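Local coordinates for protein exopolyphosphatase (PDB 3MDQ) that probably hydrolyses inorganic polyphosphate from its chain ends, releasing orthophosphate, with an actin-like ATPase fold, at residues M136-G141 / V274-L279; G162-I167 / I266-D271; Q4-I9 / T306-V311. All coordinates share one frame; numbering follows the deposited sequence.

Interaction 1: residues M136-G141 / V274-L279; sequences MDIGGG and VVAICL. With SO4 (sulfate ion), chain D.
Ile138 stands with CG2 anti to its backbone N and with CG1 on the other branch, beside that N (chi1 -61°), an arrangement that sends both arms of the side chain to helix 274-279. CG2 meets the CB of Ala276 at 4.1 Å, methyl against methyl. The longer arm stays extended and carries CD1 over the next turn, 3.9 Å from the carbonyl O of Ala276 and at the margin of contact with CD2 of Leu279. Met136, a selenomethionine, lies two residues back on the same face of the strand; its chain turns at the last torsion, and CE comes to rest 4.2 Å from CG of Leu279. Ala276 and Leu279, three residues apart on the helix, therefore receive the side chains of alternate strand residues. Asp137, between Met136 and Ile138 on the strand, takes no part, and its OD2 is hydrogen-bonded to Ser211 OG. The short axes of strand 136-138 and helix 274-279 run nearly antiparallel, at 164°. This is a helix laid against the central sheet of the second domain of an actin-like ATPase fold, and Met136 and Ile138 also touch Phe214 of helix 212-225. Where strand 133-138 ends, the chain becomes the glycine-rich turn Gly139-Gly141, the kind of phosphate-binding loop expected in this family. A sulfate ion sits there: Gly140 N donates to its O2 and Gly141 N to its O1, each at 2.9 Å, the second the straighter bond at 153°. Ser142 N and Thr13 OG1 also bind this sulfate.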
loop_
_atom_site.group_PDB
_atom_site.type_symbol
_atom_site.label_atom_id
_atom_site.label_comp_id
_atom_site.label_asym_id
_atom_site.label_seq_id
_atom_site.Cartn_x
_atom_site.Cartn_y
_atom_site.Cartn_z
HETATM N N MSE A 136 2.043 4.186 8.004
HETATM C CA MSE A 136 2.859 4.105 6.797
HETATM C C MSE A 136 2.324 3.061 5.815
HETATM O O MSE A 136 1.991 1.934 6.203
HETATM C CB MSE A 136 4.328 3.861 7.145
HETATM C CG MSE A 136 4.619 2.621 7.804
HETATM SE SE MSE A 136 6.612 2.492 8.126
HETATM C CE MSE A 136 7.342 2.361 6.482
ATOM N N ASP A 137 2.173 3.466 4.557
ATOM C CA ASP A 137 1.691 2.608 3.486
ATOM C C ASP A 137 2.806 2.446 2.475
ATOM O O ASP A 137 3.206 3.420 1.856
ATOM C CB ASP A 137 0.445 3.184 2.831
ATOM C CG ASP A 137 -0.124 2.249 1.771
ATOM O OD1 ASP A 137 0.591 1.934 0.788
ATOM O OD2 ASP A 137 -1.280 1.798 1.951
ATOM N N ILE A 138 3.366 1.247 2.379
ATOM C CA ILE A 138 4.430 0.950 1.412
ATOM C C ILE A 138 3.866 0.268 0.190
ATOM O O ILE A 138 3.219 -0.800 0.295
ATOM C CB ILE A 138 5.489 0.016 1.997
ATOM C CG1 ILE A 138 6.141 0.668 3.211
ATOM C CG2 ILE A 138 6.543 -0.274 0.927
ATOM C CD1 ILE A 138 7.102 -0.299 3.939
ATOM N N GLY A 139 4.033 0.906 -0.947
ATOM C CA GLY A 139 3.605 0.337 -2.212
ATOM C C GLY A 139 4.794 0.154 -3.138
ATOM O O GLY A 139 5.928 0.385 -2.739
ATOM N N GLY A 140 4.550 -0.251 -4.390
ATOM C CA GLY A 140 5.613 -0.333 -5.359
ATOM C C GLY A 140 6.142 0.964 -5.872
ATOM O O GLY A 140 7.286 1.047 -6.304
ATOM N N GLY A 141 5.325 2.023 -5.849
ATOM C CA GLY A 141 5.708 3.295 -6.395
ATOM C C GLY A 141 5.946 4.384 -5.385
ATOM O O GLY A 141 6.899 5.144 -5.508
ATOM N N VAL A 274 12.564 -6.914 0.696
ATOM C CA VAL A 274 13.756 -6.674 1.528
ATOM C C VAL A 274 14.050 -5.149 1.684
ATOM O O VAL A 274 14.281 -4.648 2.801
ATOM C CB VAL A 274 14.971 -7.418 1.012
ATOM C CG1 VAL A 274 16.148 -7.209 2.032
ATOM C CG2 VAL A 274 14.652 -8.940 0.844
ATOM N N VAL A 275 13.981 -4.384 0.595
ATOM C CA VAL A 275 14.121 -2.944 0.740
ATOM C C VAL A 275 12.989 -2.330 1.548
ATOM O O VAL A 275 13.192 -1.387 2.311
ATOM C CB VAL A 275 14.333 -2.224 -0.635
ATOM C CG1 VAL A 275 15.670 -2.686 -1.262
ATOM C CG2 VAL A 275 13.186 -2.446 -1.613
ATOM N N ALA A 276 11.786 -2.901 1.431
ATOM C CA ALA A 276 10.678 -2.461 2.233
ATOM C C ALA A 276 10.942 -2.672 3.718
ATOM O O ALA A 276 10.679 -1.763 4.531
ATOM C CB ALA A 276 9.375 -3.168 1.764
ATOM N N ILE A 277 11.429 -3.863 4.096
ATOM C CA ILE A 277 11.721 -4.120 5.524
ATOM C C ILE A 277 12.851 -3.224 6.037
ATOM O O ILE A 277 12.841 -2.830 7.203
ATOM C CB ILE A 277 11.932 -5.641 5.895
ATOM C CG1 ILE A 277 10.998 -6.015 7.081
ATOM C CG2 ILE A 277 13.328 -5.868 6.421
ATOM C CD1 ILE A 277 10.636 -7.406 7.213
ATOM N N CYS A 278 13.822 -2.877 5.188
ATOM C CA CYS A 278 14.863 -1.920 5.566
ATOM C C CYS A 278 14.244 -0.557 5.853
ATOM O O CYS A 278 14.657 0.113 6.776
ATOM C CB CYS A 278 15.909 -1.776 4.461
ATOM S SG CYS A 278 16.970 -3.238 4.375
ATOM N N LEU A 279 13.298 -0.130 5.035
ATOM C CA LEU A 279 12.596 1.157 5.281
ATOM C C LEU A 279 11.824 1.122 6.585
ATOM O O LEU A 279 11.850 2.083 7.348
ATOM C CB LEU A 279 11.659 1.508 4.116
ATOM C CG LEU A 279 10.866 2.794 4.233
ATOM C CD1 LEU A 279 11.822 3.976 4.451
ATOM C CD2 LEU A 279 9.983 2.993 3.001
HETATM S S SO4 D . 1.552 1.885 -4.827
HETATM O O1 SO4 D . 2.816 2.614 -4.575
HETATM O O2 SO4 D . 1.813 0.439 -5.119
HETATM O O3 SO4 D . 0.704 2.005 -3.629
HETATM O O4 SO4 D . 0.984 2.698 -5.891
#

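Interaction 2: residues G162-I167 / I266-D271; sequences GGQRLI and IELRAD. With SO4 (sulfate ion), chain E; SO4 (sulfate ion), chain F.
Arg269 NE donates to O3 of one sulfate ion at 2.8 Å, and NH2 reaches O4 of the same ion at 2.9 Å, the latter nearly straight at 166°. The ion sits at the guanidinium edge, its sulfur in the plane, the side-on grip that arginine makes on a tetrahedral anion. In this actin-like ATPase fold of the Ppx/GppA family, the arginine stands on the first turn of helix 267-286, and the pocket, to which Thr15 and Asn14 add further bonds, is consistent with a site for phosphate groups. A second sulfate lies farther out, its O1 held by NH2 at 3.0 Å and more weakly by NH1. Ile266 CG1 lies over one guanidinium face, and Thr216 OG1 is hydrogen-bonded to NH1. A leucine in place of Arg269 would probably cost the first sulfate its two guanidinium bonds and leave the second to Lys35. On the flank facing helix 163-169 the meeting is slighter. Ile167 crosses Asp271 at about a right angle, its CG2 lying 3.7 Å from the carbonyl O of Asp271. Arg256 forms salt bridges with both Asp271 OD1 and Glu267 OE2, which would probably ease the repulsion of the two carboxylates. The chain of Gln164 bends at chi2 (72°), bringing OE1 to 4.0 Å from Leu268 CD2. A water bridges the two helices, donating to Leu268 O and, by a weak bond of 3.3 Å, to Gln164 OE1.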
loop_
_atom_site.group_PDB
_atom_site.type_symbol
_atom_site.label_atom_id
_atom_site.label_comp_id
_atom_site.label_asym_id
_atom_site.label_seq_id
_atom_site.Cartn_x
_atom_site.Cartn_y
_atom_site.Cartn_z
ATOM N N GLY A 162 8.682 3.984 -3.319
ATOM C CA GLY A 162 8.105 2.667 -3.318
ATOM C C GLY A 162 9.103 1.607 -3.799
ATOM O O GLY A 162 10.103 1.911 -4.414
ATOM N N GLY A 163 8.827 0.354 -3.468
ATOM C CA GLY A 163 9.838 -0.693 -3.626
ATOM C C GLY A 163 10.286 -0.947 -5.034
ATOM O O GLY A 163 11.433 -1.293 -5.231
ATOM N N GLN A 164 9.384 -0.837 -6.003
ATOM C CA GLN A 164 9.799 -1.019 -7.410
ATOM C C GLN A 164 10.810 0.049 -7.805
ATOM O O GLN A 164 11.790 -0.243 -8.506
ATOM C CB GLN A 164 8.573 -0.994 -8.346
ATOM C CG GLN A 164 8.900 -1.204 -9.837
ATOM C CD GLN A 164 9.282 -2.641 -10.116
ATOM O OE1 GLN A 164 8.413 -3.511 -10.105
ATOM N NE2 GLN A 164 10.574 -2.906 -10.302
ATOM N N ARG A 165 10.584 1.289 -7.367
ATOM C CA ARG A 165 11.554 2.349 -7.641
ATOM C C ARG A 165 12.884 2.066 -6.984
ATOM O O ARG A 165 13.912 2.248 -7.618
ATOM C CB ARG A 165 11.049 3.709 -7.154
ATOM C CG ARG A 165 9.793 4.198 -7.833
ATOM C CD ARG A 165 9.495 5.635 -7.303
ATOM N NE ARG A 165 8.260 6.172 -7.832
ATOM C CZ ARG A 165 8.172 6.926 -8.933
ATOM N NH1 ARG A 165 9.251 7.191 -9.658
ATOM N NH2 ARG A 165 6.997 7.396 -9.304
ATOM N N LEU A 166 12.874 1.615 -5.736
ATOM C CA LEU A 166 14.108 1.376 -4.992
ATOM C C LEU A 166 14.937 0.295 -5.659
ATOM O O LEU A 166 16.146 0.506 -5.861
ATOM C CB LEU A 166 13.829 0.990 -3.554
ATOM C CG LEU A 166 13.161 2.074 -2.693
ATOM C CD1 LEU A 166 12.933 1.542 -1.292
ATOM C CD2 LEU A 166 13.929 3.414 -2.706
ATOM N N ILE A 167 14.332 -0.841 -6.047
ATOM C CA ILE A 167 15.108 -1.938 -6.609
ATOM C C ILE A 167 15.545 -1.644 -8.057
ATOM O O ILE A 167 16.472 -2.282 -8.566
ATOM C CB ILE A 167 14.413 -3.307 -6.527
ATOM C CG1 ILE A 167 13.138 -3.374 -7.368
ATOM C CG2 ILE A 167 14.126 -3.666 -5.046
ATOM C CD1 ILE A 167 12.449 -4.669 -7.303
ATOM N N ILE A 266 3.579 -12.775 -3.368
ATOM C CA ILE A 266 3.527 -12.680 -4.827
ATOM C C ILE A 266 4.871 -12.182 -5.398
ATOM O O ILE A 266 5.642 -11.520 -4.699
ATOM C CB ILE A 266 2.336 -11.790 -5.291
ATOM C CG1 ILE A 266 2.463 -10.346 -4.815
ATOM C CG2 ILE A 266 0.976 -12.405 -4.800
ATOM C CD1 ILE A 266 1.255 -9.461 -5.253
ATOM N N GLU A 267 5.149 -12.505 -6.665
ATOM C CA GLU A 267 6.455 -12.196 -7.281
ATOM C C GLU A 267 6.920 -10.745 -7.113
ATOM O O GLU A 267 8.057 -10.485 -6.705
ATOM C CB GLU A 267 6.467 -12.538 -8.768
ATOM C CG GLU A 267 7.913 -12.620 -9.348
ATOM C CD GLU A 267 8.431 -11.344 -10.016
ATOM O OE1 GLU A 267 7.620 -10.433 -10.287
ATOM O OE2 GLU A 267 9.665 -11.255 -10.300
ATOM N N LEU A 268 6.062 -9.772 -7.396
ATOM C CA LEU A 268 6.513 -8.385 -7.326
ATOM C C LEU A 268 6.825 -7.963 -5.895
ATOM O O LEU A 268 7.749 -7.185 -5.646
ATOM C CB LEU A 268 5.477 -7.434 -7.955
ATOM C CG LEU A 268 5.374 -7.561 -9.485
ATOM C CD1 LEU A 268 4.122 -6.801 -9.970
ATOM C CD2 LEU A 268 6.623 -7.053 -10.216
ATOM N N ARG A 269 6.081 -8.505 -4.952
ATOM C CA ARG A 269 6.391 -8.256 -3.539
ATOM C C ARG A 269 7.679 -8.976 -3.105
ATOM O O ARG A 269 8.508 -8.371 -2.435
ATOM C CB ARG A 269 5.223 -8.622 -2.669
ATOM C CG ARG A 269 5.344 -8.082 -1.208
ATOM C CD ARG A 269 4.111 -8.468 -0.426
ATOM N NE ARG A 269 2.955 -7.940 -1.120
ATOM C CZ ARG A 269 1.743 -8.471 -1.127
ATOM N NH1 ARG A 269 1.433 -9.567 -0.427
ATOM N NH2 ARG A 269 0.807 -7.874 -1.837
ATOM N N ALA A 270 7.883 -10.214 -3.515
ATOM C CA ALA A 270 9.162 -10.886 -3.266
ATOM C C ALA A 270 10.336 -10.046 -3.746
ATOM O O ALA A 270 11.368 -9.975 -3.069
ATOM C CB ALA A 270 9.195 -12.265 -3.928
ATOM N N ASP A 271 10.182 -9.398 -4.888
ATOM C CA ASP A 271 11.263 -8.589 -5.420
ATOM C C ASP A 271 11.635 -7.388 -4.553
ATOM O O ASP A 271 12.825 -7.058 -4.451
ATOM C CB ASP A 271 10.939 -8.075 -6.799
ATOM C CG ASP A 271 10.824 -9.168 -7.837
ATOM O OD1 ASP A 271 11.361 -10.271 -7.619
ATOM O OD2 ASP A 271 10.166 -8.879 -8.878
HETATM S S SO4 E . 2.532 -5.052 -3.442
HETATM O O1 SO4 E . 3.612 -5.689 -4.264
HETATM O O2 SO4 E . 2.391 -3.626 -3.584
HETATM O O3 SO4 E . 2.901 -5.252 -2.003
HETATM O O4 SO4 E . 1.214 -5.662 -3.681
HETATM S S SO4 F . -2.611 -8.074 -0.165
HETATM O O1 SO4 F . -1.834 -8.978 -1.020
HETATM O O2 SO4 F . -2.486 -6.719 -0.688
HETATM O O3 SO4 F . -2.071 -8.152 1.189
HETATM O O4 SO4 F . -4.023 -8.471 -0.170
HETATM O O HOH W 1 8.271 -4.483 -6.964
#

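Interaction 3: residues Q4-I9 / T306-V311; sequences QRIGVI and TMLDGV
Ile6 and Met307, a selenomethionine, reach toward each other tip to tip, the methyl CG2 of the isoleucine touching CE of its partner at 3.7 Å and SE at 3.9 Å. The two side chains join strand 5-11, the middle strand of the N-terminal sheet in this actin-like ATPase fold, to helix 299-309 near the end of the chain. The fit is one of forked shapes. Ile6 puts forward two arms: CG2 lies anti to the backbone N and goes to Met307, while CG1, beside that N (chi1 -65°), carries CD1 out to Leu308. Met307 and Leu308 are neighbours on the helix, and their side chains receive one arm each. Leu308 comes in obliquely, and its CD2 methyl stops 3.8 Å from CD1 of Ile6. Met307 is extended about CB-CG and then bends about CG-SE (chi3 74°), which brings CE to the tip of Ile6 while the selenium stays at the knee of the hook. Val8, the next residue of the strand with its side chain on this face, brings CG2 to 4.5 Å from SE of Met307; the selenium thus lies in the dip between the side chains of Ile6 and Val8. Leu304 and Val303, one turn earlier on the helix, continue the same surface over Ile6 and Val8, and Ile78 of the adjoining strand meets both Val8 and Met307. Beyond the contact the helix finishes in a Schellman motif, with Gly310 at positive phi and Val311 N bonded to Thr306 O at 3.1 Å.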
loop_
_atom_site.group_PDB
_atom_site.type_symbol
_atom_site.label_atom_id
_atom_site.label_comp_id
_atom_site.label_asym_id
_atom_site.label_seq_id
_atom_site.Cartn_x
_atom_site.Cartn_y
_atom_site.Cartn_z
ATOM N N GLN A 4 -26.700 1.769 -1.736
ATOM C CA GLN A 4 -26.552 0.910 -2.954
ATOM C C GLN A 4 -25.237 0.136 -2.826
ATOM O O GLN A 4 -24.706 -0.012 -1.716
ATOM C CB GLN A 4 -26.589 1.761 -4.246
ATOM C CG GLN A 4 -26.907 0.993 -5.548
ATOM C CD GLN A 4 -27.955 -0.096 -5.350
ATOM O OE1 GLN A 4 -27.646 -1.292 -5.378
ATOM N NE2 GLN A 4 -29.206 0.320 -5.139
ATOM N N ARG A 5 -24.780 -0.452 -3.929
ATOM C CA ARG A 5 -23.486 -1.089 -3.953
ATOM C C ARG A 5 -22.434 -0.150 -4.498
ATOM O O ARG A 5 -22.675 0.597 -5.450
ATOM C CB ARG A 5 -23.537 -2.350 -4.796
ATOM C CG ARG A 5 -24.455 -3.363 -4.209
ATOM C CD ARG A 5 -24.426 -4.623 -4.980
ATOM N NE ARG A 5 -25.248 -5.626 -4.320
ATOM C CZ ARG A 5 -25.365 -6.876 -4.731
ATOM N NH1 ARG A 5 -24.718 -7.287 -5.819
ATOM N NH2 ARG A 5 -26.131 -7.721 -4.052
ATOM N N ILE A 6 -21.263 -0.207 -3.879
ATOM C CA ILE A 6 -20.139 0.651 -4.253
ATOM C C ILE A 6 -18.993 -0.234 -4.676
ATOM O O ILE A 6 -18.683 -1.203 -4.004
ATOM C CB ILE A 6 -19.676 1.543 -3.070
ATOM C CG1 ILE A 6 -20.798 2.522 -2.699
ATOM C CG2 ILE A 6 -18.385 2.281 -3.421
ATOM C CD1 ILE A 6 -20.526 3.307 -1.426
ATOM N N GLY A 7 -18.360 0.101 -5.784
ATOM C CA GLY A 7 -17.166 -0.585 -6.239
ATOM C C GLY A 7 -15.983 0.387 -6.273
ATOM O O GLY A 7 -16.104 1.500 -6.803
ATOM N N VAL A 8 -14.849 -0.023 -5.709
ATOM C CA VAL A 8 -13.639 0.775 -5.673
ATOM C C VAL A 8 -12.522 -0.046 -6.291
ATOM O O VAL A 8 -12.329 -1.203 -5.928
ATOM C CB VAL A 8 -13.237 1.161 -4.221
ATOM C CG1 VAL A 8 -11.950 1.976 -4.227
ATOM C CG2 VAL A 8 -14.345 1.949 -3.526
ATOM N N ILE A 9 -11.779 0.575 -7.216
ATOM C CA ILE A 9 -10.580 -0.010 -7.823
ATOM C C ILE A 9 -9.384 0.875 -7.415
ATOM O O ILE A 9 -9.408 2.090 -7.596
ATOM C CB ILE A 9 -10.659 -0.105 -9.359
ATOM C CG1 ILE A 9 -11.798 -1.023 -9.775
ATOM C CG2 ILE A 9 -9.288 -0.556 -9.950
ATOM C CD1 ILE A 9 -12.203 -0.941 -11.261
ATOM N N THR A 306 -14.722 7.379 2.838
ATOM C CA THR A 306 -14.836 8.789 2.456
ATOM C C THR A 306 -16.148 8.998 1.720
ATOM O O THR A 306 -16.905 9.926 2.006
ATOM C CB THR A 306 -13.601 9.251 1.642
ATOM O OG1 THR A 306 -12.457 9.146 2.483
ATOM C CG2 THR A 306 -13.727 10.676 1.173
HETATM N N MSE A 307 -16.470 8.073 0.810
HETATM C CA MSE A 307 -17.757 8.107 0.076
HETATM C C MSE A 307 -18.941 7.973 1.043
HETATM O O MSE A 307 -19.910 8.705 0.923
HETATM C CB MSE A 307 -17.809 7.009 -0.994
HETATM C CG MSE A 307 -16.894 7.313 -2.159
HETATM SE SE MSE A 307 -16.682 5.745 -3.335
HETATM C CE MSE A 307 -18.495 5.867 -4.143
ATOM N N LEU A 308 -18.875 7.025 1.960
ATOM C CA LEU A 308 -19.943 6.815 2.925
ATOM C C LEU A 308 -20.094 8.023 3.862
ATOM O O LEU A 308 -21.216 8.330 4.311
ATOM C CB LEU A 308 -19.721 5.531 3.745
ATOM C CG LEU A 308 -19.748 4.200 2.951
ATOM C CD1 LEU A 308 -19.436 3.005 3.833
ATOM C CD2 LEU A 308 -21.108 4.059 2.234
ATOM N N ASP A 309 -18.996 8.716 4.165
ATOM C CA ASP A 309 -19.040 9.951 4.971
ATOM C C ASP A 309 -19.781 11.064 4.214
ATOM O O ASP A 309 -20.225 12.080 4.835
ATOM C CB ASP A 309 -17.629 10.481 5.310
ATOM C CG ASP A 309 -16.870 9.649 6.348
ATOM O OD1 ASP A 309 -17.425 8.778 7.062
ATOM O OD2 ASP A 309 -15.625 9.874 6.476
ATOM N N GLY A 310 -19.907 10.932 2.891
ATOM C CA GLY A 310 -20.423 12.010 2.033
ATOM C C GLY A 310 -19.410 13.085 1.682
ATOM O O GLY A 310 -19.755 14.298 1.614
ATOM N N VAL A 311 -18.190 12.653 1.383
ATOM C CA VAL A 311 -17.078 13.546 1.106
ATOM C C VAL A 311 -16.499 13.207 -0.271
ATOM O O VAL A 311 -16.397 12.021 -0.633
ATOM C CB VAL A 311 -16.001 13.421 2.217
ATOM C CG1 VAL A 311 -14.664 14.145 1.846
ATOM C CG2 VAL A 311 -16.560 13.944 3.550
#

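How the interactions relate
From the N terminus, strand 5-11 opens interaction 3, whose loop closes only at helix 299-309, so it spans almost the whole chain. Interaction 1 opens inside it, on strand 133-138, and closes on helix 267-286; interaction 2 runs from helix 163-169 to the start of that same helix and nests within interaction 1. No loops cross. Interactions 1 and 2 are neighbours, centres 8 Å apart: Gly163 N bonds to Gly139 O, and Ile167 packs on Val275. Together they join the second sheet, its glycine-rich turn and helices 163-169 and 267-286, beside sulfates also held by residues of the N-terminal part. Interaction 3 stands about 28 Å from interaction 1, centre to centre, and binds the late helix to the first sheet.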